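Local coordinates for uncharacterized protein SPO1766 (Silicibacter pomeroyi, PDB 3DNX) that is of unknown function but belongs to the MmcB-like DNA repair proteins of the PD-(D/E)XK clan, which suggests a role in handling DNA, at residues L8-P12 with G13-A17; S61-A64 with D65-D69; K71-G74 with Y75-W78. One frame throughout, in Å; residues are numbered along the deposited sequence. Where two conformers were deposited one is given.

Interaction 1: residues L8-P12 with G13-A17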
# COMPACT_ATOMS: atom_id res chain seq x y z
N LEU A 8 3.41 -24.78 6.02
CA LEU A 8 3.93 -23.39 6.22
C LEU A 8 5.33 -23.42 6.83
O LEU A 8 5.53 -24.01 7.90
CB LEU A 8 3.01 -22.58 7.15
CG LEU A 8 1.54 -22.38 6.80
CD1 LEU A 8 0.94 -21.27 7.69
CD2 LEU A 8 1.35 -22.06 5.31
N ASP A 9 6.29 -22.80 6.15
CA ASP A 9 7.56 -22.43 6.79
C ASP A 9 7.49 -20.93 7.09
O ASP A 9 8.12 -20.10 6.43
CB ASP A 9 8.83 -22.85 6.01
CG ASP A 9 8.65 -22.85 4.50
OD1 ASP A 9 9.61 -22.50 3.78
OD2 ASP A 9 7.56 -23.25 4.02
N LEU A 10 6.67 -20.61 8.08
CA LEU A 10 6.65 -19.30 8.72
C LEU A 10 7.22 -19.47 10.12
O LEU A 10 6.95 -20.47 10.79
CB LEU A 10 5.22 -18.76 8.84
CG LEU A 10 4.40 -18.44 7.60
CD1 LEU A 10 3.01 -17.96 8.02
CD2 LEU A 10 5.08 -17.41 6.70
N GLN A 11 7.99 -18.48 10.57
CA GLN A 11 8.48 -18.45 11.95
C GLN A 11 7.30 -18.14 12.88
O GLN A 11 6.27 -17.65 12.42
CB GLN A 11 9.57 -17.38 12.11
CG GLN A 11 10.97 -17.83 11.67
CD GLN A 11 11.88 -16.65 11.39
OE1 GLN A 11 11.43 -15.51 11.31
NE2 GLN A 11 13.17 -16.92 11.24
N PRO A 12 7.45 -18.42 14.19
CA PRO A 12 6.31 -18.18 15.11
C PRO A 12 5.69 -16.76 15.06
O PRO A 12 4.45 -16.61 15.04
CB PRO A 12 6.92 -18.49 16.48
CG PRO A 12 7.99 -19.49 16.20
CD PRO A 12 8.60 -19.04 14.89
N GLY A 13 6.52 -15.72 15.04
CA GLY A 13 5.96 -14.35 14.95
C GLY A 13 5.22 -14.10 13.65
O GLY A 13 4.20 -13.38 13.58
N GLN A 14 5.73 -14.70 12.57
CA GLN A 14 5.10 -14.53 11.29
C GLN A 14 3.74 -15.21 11.26
O GLN A 14 2.87 -14.77 10.53
CB GLN A 14 5.98 -15.07 10.15
CG GLN A 14 7.22 -14.22 9.87
CD GLN A 14 8.10 -14.83 8.81
OE1 GLN A 14 8.46 -16.01 8.89
NE2 GLN A 14 8.48 -14.03 7.82
N ARG A 15 3.62 -16.31 11.99
CA ARG A 15 2.37 -17.04 12.09
C ARG A 15 1.30 -16.18 12.73
O ARG A 15 0.22 -16.03 12.19
CB ARG A 15 2.60 -18.33 12.90
CG ARG A 15 3.24 -19.47 12.09
CD ARG A 15 3.37 -20.72 12.94
NE ARG A 15 3.62 -21.93 12.15
CZ ARG A 15 2.69 -22.82 11.76
NH1 ARG A 15 3.07 -23.88 11.06
NH2 ARG A 15 1.39 -22.67 12.04
N LEU A 16 1.61 -15.62 13.89
CA LEU A 16 0.69 -14.72 14.58
C LEU A 16 0.31 -13.56 13.66
O LEU A 16 -0.87 -13.24 13.55
CB LEU A 16 1.28 -14.18 15.90
CG LEU A 16 1.63 -15.19 17.00
CD1 LEU A 16 2.45 -14.53 18.13
CD2 LEU A 16 0.36 -15.79 17.54
N ALA A 17 1.29 -12.98 12.95
CA ALA A 17 1.01 -11.84 12.12
C ALA A 17 0.05 -12.21 10.96
O ALA A 17 -0.71 -11.37 10.48
CB ALA A 17 2.29 -11.24 11.56

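Interaction 2: residues S61-A64 with D65-D69. With NA (sodium ion), chain C.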
# COMPACT_ATOMS: atom_id res chain seq x y z
N SER A 61 5.68 -14.39 20.40
CA SER A 61 5.50 -15.80 20.18
C SER A 61 5.90 -16.62 21.41
O SER A 61 5.62 -17.83 21.47
CB SER A 61 6.30 -16.19 18.95
OG SER A 61 7.68 -15.85 19.15
N SER A 62 6.53 -15.93 22.39
CA SER A 62 7.07 -16.54 23.61
C SER A 62 7.16 -15.47 24.70
O SER A 62 7.24 -14.29 24.41
CB SER A 62 8.50 -17.06 23.37
OG SER A 62 8.58 -18.48 23.40
N ARG A 63 7.21 -15.89 25.96
CA ARG A 63 7.59 -14.98 27.07
C ARG A 63 8.92 -14.25 26.85
O ARG A 63 9.05 -13.07 27.18
CB ARG A 63 7.70 -15.76 28.36
CG ARG A 63 6.38 -16.04 28.97
CD ARG A 63 6.56 -16.54 30.36
NE ARG A 63 6.99 -15.48 31.26
CZ ARG A 63 6.97 -15.58 32.59
NH1 ARG A 63 6.54 -16.69 33.17
NH2 ARG A 63 7.40 -14.57 33.34
N ALA A 64 9.92 -14.95 26.30
CA ALA A 64 11.23 -14.31 25.99
C ALA A 64 11.07 -13.21 24.94
O ALA A 64 11.70 -12.15 25.04
CB ALA A 64 12.23 -15.33 25.52
N ASP A 65 10.20 -13.45 23.94
CA ASP A 65 9.94 -12.47 22.93
C ASP A 65 9.40 -11.19 23.58
O ASP A 65 9.72 -10.07 23.15
CB ASP A 65 8.92 -13.02 21.93
CG ASP A 65 9.01 -12.36 20.58
OD1 ASP A 65 10.12 -11.90 20.20
OD2 ASP A 65 7.98 -12.32 19.88
N PHE A 66 8.56 -11.37 24.61
CA PHE A 66 7.91 -10.24 25.30
C PHE A 66 8.96 -9.54 26.17
O PHE A 66 9.03 -8.31 26.21
CB PHE A 66 6.70 -10.75 26.13
CG PHE A 66 6.22 -9.80 27.16
CD1 PHE A 66 5.70 -8.58 26.80
CD2 PHE A 66 6.27 -10.12 28.51
CE1 PHE A 66 5.28 -7.67 27.78
CE2 PHE A 66 5.81 -9.24 29.47
CZ PHE A 66 5.31 -8.01 29.09
N GLN A 67 9.79 -10.32 26.84
CA GLN A 67 10.86 -9.79 27.66
C GLN A 67 11.81 -8.86 26.88
O GLN A 67 12.24 -7.82 27.40
CB GLN A 67 11.59 -10.96 28.35
CG GLN A 67 10.67 -11.72 29.35
CD GLN A 67 11.10 -13.18 29.64
OE1 GLN A 67 12.21 -13.59 29.29
NE2 GLN A 67 10.24 -13.93 30.34
N ALA A 68 12.09 -9.21 25.63
CA ALA A 68 12.90 -8.39 24.72
C ALA A 68 12.24 -7.07 24.22
O ALA A 68 12.94 -6.17 23.78
CB ALA A 68 13.33 -9.24 23.52
N ASP A 69 10.91 -6.96 24.28
CA ASP A 69 10.21 -5.72 23.86
C ASP A 69 9.97 -4.76 25.07
O ASP A 69 8.89 -4.15 25.20
CB ASP A 69 8.86 -6.11 23.22
CG ASP A 69 8.54 -5.37 21.89
OD1 ASP A 69 9.38 -4.62 21.32
OD2 ASP A 69 7.42 -5.59 21.38
NA NA C . 7.86 -11.26 17.71
O HOH W 1 10.19 -11.27 17.78
O HOH W 2 7.33 -11.19 15.55
O HOH W 3 7.92 -8.99 18.23

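Interaction 3: residues K71-G74 with Y75-W78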
# COMPACT_ATOMS: atom_id res chain seq x y z
N LYS A 71 11.07 -1.76 25.79
CA LYS A 71 10.82 -0.36 25.42
C LYS A 71 9.50 -0.17 24.63
O LYS A 71 9.37 0.82 23.92
CB LYS A 71 12.00 0.22 24.61
CG LYS A 71 13.40 -0.01 25.20
CD LYS A 71 13.60 0.66 26.58
CE LYS A 71 15.03 0.47 27.09
NZ LYS A 71 15.55 1.59 27.94
N TRP A 72 8.54 -1.09 24.80
CA TRP A 72 7.28 -1.09 24.05
C TRP A 72 6.49 0.21 24.22
O TRP A 72 5.72 0.58 23.35
CB TRP A 72 6.37 -2.29 24.44
CG TRP A 72 5.87 -2.22 25.84
CD1 TRP A 72 6.49 -2.68 26.97
CD2 TRP A 72 4.65 -1.61 26.29
NE1 TRP A 72 5.75 -2.37 28.09
CE2 TRP A 72 4.61 -1.72 27.71
CE3 TRP A 72 3.60 -0.95 25.64
CZ2 TRP A 72 3.56 -1.20 28.48
CZ3 TRP A 72 2.55 -0.44 26.41
CH2 TRP A 72 2.53 -0.58 27.81
N GLN A 73 6.62 0.86 25.37
CA GLN A 73 5.93 2.13 25.55
C GLN A 73 6.33 3.17 24.48
O GLN A 73 5.55 4.06 24.19
CB GLN A 73 6.09 2.68 26.95
CG GLN A 73 5.03 2.09 27.88
CD GLN A 73 5.46 2.07 29.31
OE1 GLN A 73 4.88 2.76 30.15
NE2 GLN A 73 6.49 1.28 29.61
N GLY A 74 7.51 2.99 23.87
CA GLY A 74 7.96 3.83 22.75
C GLY A 74 7.16 3.70 21.48
O GLY A 74 7.22 4.59 20.61
N TYR A 75 6.43 2.59 21.33
CA TYR A 75 5.53 2.44 20.21
C TYR A 75 4.27 3.30 20.31
O TYR A 75 3.63 3.58 19.30
CB TYR A 75 5.08 1.00 20.02
CG TYR A 75 6.16 -0.02 19.76
CD1 TYR A 75 6.30 -1.11 20.61
CD2 TYR A 75 7.00 0.07 18.66
CE1 TYR A 75 7.25 -2.09 20.39
CE2 TYR A 75 7.99 -0.92 18.42
CZ TYR A 75 8.10 -1.99 19.30
OH TYR A 75 9.04 -2.98 19.11
N LEU A 76 3.91 3.71 21.52
CA LEU A 76 2.63 4.40 21.74
C LEU A 76 2.42 5.69 20.93
O LEU A 76 1.32 5.96 20.43
CB LEU A 76 2.47 4.66 23.25
CG LEU A 76 2.33 3.37 24.10
CD1 LEU A 76 1.92 3.69 25.55
CD2 LEU A 76 1.34 2.40 23.45
N GLU A 77 3.48 6.49 20.82
CA GLU A 77 3.43 7.74 20.10
C GLU A 77 3.30 7.57 18.59
O GLU A 77 3.17 8.56 17.87
CB GLU A 77 4.67 8.60 20.44
CG GLU A 77 6.04 8.04 20.02
CD GLU A 77 7.11 9.12 20.04
OE1 GLU A 77 6.74 10.31 19.83
OE2 GLU A 77 8.30 8.80 20.25
N TRP A 78 3.36 6.34 18.11
CA TRP A 78 3.29 6.08 16.67
C TRP A 78 2.00 5.41 16.24
O TRP A 78 1.93 4.90 15.13
CB TRP A 78 4.48 5.21 16.25
CG TRP A 78 5.77 5.88 16.52
CD1 TRP A 78 6.66 5.56 17.49
CD2 TRP A 78 6.29 7.04 15.84
NE1 TRP A 78 7.73 6.44 17.45
CE2 TRP A 78 7.52 7.35 16.45
CE3 TRP A 78 5.84 7.83 14.78
CZ2 TRP A 78 8.31 8.41 16.03
CZ3 TRP A 78 6.61 8.87 14.35
CH2 TRP A 78 7.84 9.16 14.98

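Interaction 1: residues L8-P12 with G13-A17
The side-chain amide of Gln14 reaches back to the main chain of Gln11, the residue in the N-cap position of helix 12-26. Gln11 N donates to Gln14 OE1 over 3.0 Å with an N-H...O angle of 168°, meeting a lone pair in the plane of the amide carbonyl. The first torsion of Gln14 sets CG beside its own backbone N (chi1 -71°), and the extended chain beyond then carries OE1 back past the start of the helix. A glutamine suits this third position of the helix because its oxygen can take up an N-H that precedes the first turn.

Main-chain bonds begin the helix proper. Arg15 N binds Gln11 O at 3.0 Å, and Leu16 N binds Pro12 O at 3.2 Å. Pro12 suits the first turn because its nitrogen has no hydrogen to offer, and a first-turn nitrogen has no earlier carbonyl of the helix to bind.

Apolar contacts fold the incoming chain against this turn. Leu10 CB rests 3.9 Å from Arg15 CG and 4.0 Å from Gln14 CB, thus lying across the roots of two neighbouring helical side chains. Leu8 and Leu10 also touch Arg18 one turn further on, and Leu16 packs on Asp87. The polar end of Arg15 goes its own way: the chain, extended from CG to NE, runs back along the loop and brings NH1 loosely near Leu8 CB, 4.1 Å away.

Gly13 CA lies about 5 Å from a bound sodium ion. The bond from the N-cap N-H to a side chain three residues later is one half of a capping box, a motif of helix N-termini.

Interaction 2: residues S61-A64 with D65-D69
Asp65, in the first turn of helix 63-68, joins the start of that helix to a sodium site. Its OD2 binds the sodium at 2.4 Å and also accepts Ser61 N at 3.1 Å, so one oxygen is gripped by a metal and an N-H together. The amide meets OD2 on the anti side, 20° out of the carboxylate plane. Asp65 CG stands anti to the backbone N (chi1 -155°), which swings the carboxylate out beside the Ser61 amide. Water 1 donates to the other oxygen, OD1, while binding the sodium, so this second oxygen holds one of the ion's waters. Two further waters and the main-chain oxygen of Cys59 complete the site. Aspartate suits the position, as it supplies one oxygen for the ion and a second for the ion's water.

The helix itself is held by Gln67 N bonding to Arg63 O at 2.9 Å and Ala68 N to Ala64 O at 3.0 Å. The extended Gln67 chain runs past the carbonyl of Arg63, CG coming tightly to 3.0 Å from Arg63 O, and its NE2 approaches Arg63 CB to 3.7 Å; the amide and guanidinium planes are turned 76° apart.

Helix 63-68 links strands 54-59 and 81-86 in a beta-alpha-beta unit. Glu58 near the end of strand 54-59 and Lys60 just after it have a spacing consistent with the E-x-K part of the PD-(D/E)XK signature. Lys60 NZ bonds to Asp65 O and forms a salt bridge with Asp69, while the Phe66 ring meets Trp84 of strand 81-86 edge-to-face.

Interaction 3: residues K71-G74 with Y75-W78
Trp72 and Tyr75 meet where the chain passes through consecutive 3-10-type turns (i+3 to i bonds), in the connection from helix 63-68 to strand 81-86. Tyr75 N donates to Trp72 O at 2.9 Å, and Leu76 N to Gln73 O at 3.2 Å; each donor sits well above the plane of the carbonyl it binds, as the tight winding requires. The Tyr75 ring lies alongside the turn, its CD1 4.0 Å from Trp72 CB. Tyr75 CG is held beside the backbone N (chi1 -60°), which brings the CD1 side of the ring back beside the Trp72 backbone. Leu76 CD1 approaches Trp72 CZ3 obliquely at 4.3 Å; a branch of the leucine thus lies near the indole.

Outside this shell, Tyr75 OH is hydrogen-bonded to Asp69 OD1. A phenylalanine here would probably leave Asp69 OD1 without its hydroxyl mate and the ring without its polar tie to the chain before the turns. Trp72 reaches the sheet by an edge-to-face contact with Trp84, and Glu77 forms a salt bridge with Arg124, whose guanidinium also makes a cation-pi contact with Trp78.

Gly74 suits its place because a CB would be crowded by Lys71 O. Its own carbonyl faces the edge of the Trp78 indole, near the ring plane, with Gly74 O 3.3 Å from Trp78 CD1.

In the fold
All three are local, surface contacts at turns of the chain, with few buried residues in any of them. Interactions 1 and 2 both occupy helix starts and touch through Pro12 CB and Ser61 CB, 3.4 Å apart; in each a side chain in the first turn accepts a preceding main-chain N-H, an amide in one and a metal-binding carboxylate in the other. Interaction 3 relies instead on aromatic rings and i+3 to i bonds. It continues the connection that interaction 2 begins, and the two are joined through Asp69 and Tyr75. Interactions 1 and 3 lie on opposite sides of the chain's centre, their nearest atoms about 12 Å apart.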